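Local coordinates for protein 2-dehydro-3-deoxy-D-arabinonate dehydratase (Sulfolobus solfataricus, PDB 3BQB) that catalyses the metal-dependent dehydration of 2-dehydro-3-deoxy-D-arabinonate to 2,5-dioxopentanoate, a step in the oxidation of pentoses to 2-oxoglutarate, at residues B[142-147]-B[206-211]. Numbering follows the deposited sequence.
With MG (magnesium ion), chain F.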
# COMPACT_ATOMS: atom_id res chain seq x y z
N PRO B 142 11.72 14.41 34.89
CA PRO B 142 11.79 14.89 33.52
C PRO B 142 13.12 15.60 33.32
O PRO B 142 13.62 16.23 34.25
CB PRO B 142 10.63 15.89 33.44
CG PRO B 142 10.51 16.42 34.82
CD PRO B 142 10.86 15.26 35.73
N GLU B 143 13.68 15.48 32.12
CA GLU B 143 14.90 16.18 31.77
C GLU B 143 14.61 17.06 30.57
O GLU B 143 14.47 16.55 29.46
CB GLU B 143 16.01 15.19 31.44
CG GLU B 143 16.46 14.34 32.62
CD GLU B 143 17.58 13.37 32.27
OE1 GLU B 143 17.98 12.60 33.16
OE2 GLU B 143 18.05 13.37 31.11
N PRO B 144 14.47 18.38 30.80
CA PRO B 144 14.17 19.32 29.72
C PRO B 144 15.38 19.58 28.85
O PRO B 144 16.41 20.01 29.36
CB PRO B 144 13.77 20.59 30.47
CG PRO B 144 14.54 20.52 31.75
CD PRO B 144 14.59 19.07 32.10
N GLU B 145 15.27 19.32 27.56
CA GLU B 145 16.40 19.45 26.65
C GLU B 145 16.00 20.07 25.33
O GLU B 145 14.86 19.93 24.87
CB GLU B 145 17.02 18.07 26.39
CG GLU B 145 17.15 17.22 27.65
CD GLU B 145 18.02 15.99 27.47
OE1 GLU B 145 18.32 15.34 28.51
OE2 GLU B 145 18.43 15.68 26.33
N LEU B 146 16.95 20.77 24.71
CA LEU B 146 16.84 21.15 23.32
C LEU B 146 17.14 19.91 22.49
O LEU B 146 18.10 19.19 22.77
CB LEU B 146 17.85 22.26 22.97
CG LEU B 146 17.83 22.74 21.52
CD1 LEU B 146 16.54 23.49 21.24
CD2 LEU B 146 19.03 23.61 21.23
N ALA B 147 16.31 19.65 21.48
CA ALA B 147 16.53 18.54 20.56
C ALA B 147 16.60 19.05 19.13
O ALA B 147 15.97 20.05 18.79
CB ALA B 147 15.42 17.51 20.69
N LEU B 206 19.39 30.18 24.23
CA LEU B 206 17.97 29.93 24.44
C LEU B 206 17.73 29.62 25.91
O LEU B 206 18.54 28.94 26.54
CB LEU B 206 17.49 28.75 23.60
CG LEU B 206 17.78 28.79 22.09
CD1 LEU B 206 17.45 27.45 21.45
CD2 LEU B 206 17.01 29.90 21.41
N ASP B 207 16.62 30.12 26.44
CA ASP B 207 16.24 29.82 27.81
C ASP B 207 15.38 28.57 27.86
O ASP B 207 14.35 28.50 27.19
CB ASP B 207 15.49 31.00 28.44
CG ASP B 207 16.41 32.14 28.81
OD1 ASP B 207 17.49 31.88 29.40
OD2 ASP B 207 16.06 33.31 28.53
N ILE B 208 15.81 27.60 28.65
CA ILE B 208 15.02 26.40 28.90
C ILE B 208 14.46 26.54 30.30
O ILE B 208 15.21 26.86 31.22
CB ILE B 208 15.88 25.13 28.81
CG1 ILE B 208 16.63 25.07 27.47
CG2 ILE B 208 15.02 23.89 28.99
CD1 ILE B 208 17.59 23.92 27.35
N THR B 209 13.16 26.31 30.46
CA THR B 209 12.51 26.43 31.77
C THR B 209 11.63 25.22 32.03
O THR B 209 10.85 24.82 31.16
CB THR B 209 11.65 27.71 31.85
OG1 THR B 209 12.44 28.86 31.50
CG2 THR B 209 11.07 27.91 33.25
N LEU B 210 11.74 24.65 33.23
CA LEU B 210 10.95 23.48 33.62
C LEU B 210 10.01 23.83 34.78
O LEU B 210 10.43 24.47 35.74
CB LEU B 210 11.89 22.33 34.02
CG LEU B 210 11.33 21.13 34.79
CD1 LEU B 210 10.28 20.38 33.98
CD2 LEU B 210 12.47 20.20 35.18
N LYS B 211 8.76 23.40 34.68
CA LYS B 211 7.78 23.56 35.75
C LYS B 211 7.06 22.23 35.98
O LYS B 211 6.52 21.65 35.04
CB LYS B 211 6.74 24.64 35.41
CG LYS B 211 7.25 26.08 35.54
CD LYS B 211 6.37 27.10 34.77
CE LYS B 211 5.11 27.51 35.54
NZ LYS B 211 4.55 28.80 35.04
MG MG F . 19.22 13.27 28.65
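Two prolines, Pro-142 and Pro-144, press their rings against Leu-210 and Ile-208 on one side of a strand whose intervening and following glutamates bind a magnesium ion on the other. The contact is face-to-face packing of two beta-sheets in the C-terminal domain of the FAH family. The axes of 144-147 and 207-211 make an angle of 143°, so the strands run roughly antiparallel; their 7.5 Å separation and the lack of any hydrogen bond between the segments put them in separate layers. Alternation sorts the side chains: Pro-142, Pro-144 and Leu-146 point toward 206-211, Glu-143 and Glu-145 away from it.

The Pro-144 ring straddles two residues. Pro-144 CB meets Ile-208 CG2 at 3.8 Å, while Pro-144 CD touches Leu-210 CD2 at 3.9 Å. Leu-210 forks between the prolines: with CG anti to the backbone N (chi1 165°), its side chain crosses those of both prolines at about a right angle and sends Leu-210 CD1 to Pro-142 CG, 4.1 Å away. Farther along, Leu-146 and Leu-206 meet by their methyl ends, again nearly perpendicular. Val-272 and Ile-274 of strand 271-276 extend this apolar layer beside the prolines.

On the metal side, both glutamate chains are extended beyond CG, which carries their carboxylates to the ion. Asp-164 also binds the magnesium, and Lys-182, a substrate-binding residue, forms a salt bridge with Glu-143. Thr-253 OG1 and Gly-255 N hold Glu-145 OE2 by hydrogen bonds, leaving Glu-145 OE1 to bind the magnesium at 2.3 Å, whereas Glu-143 OE2 stands at a long 2.7 Å from the ion.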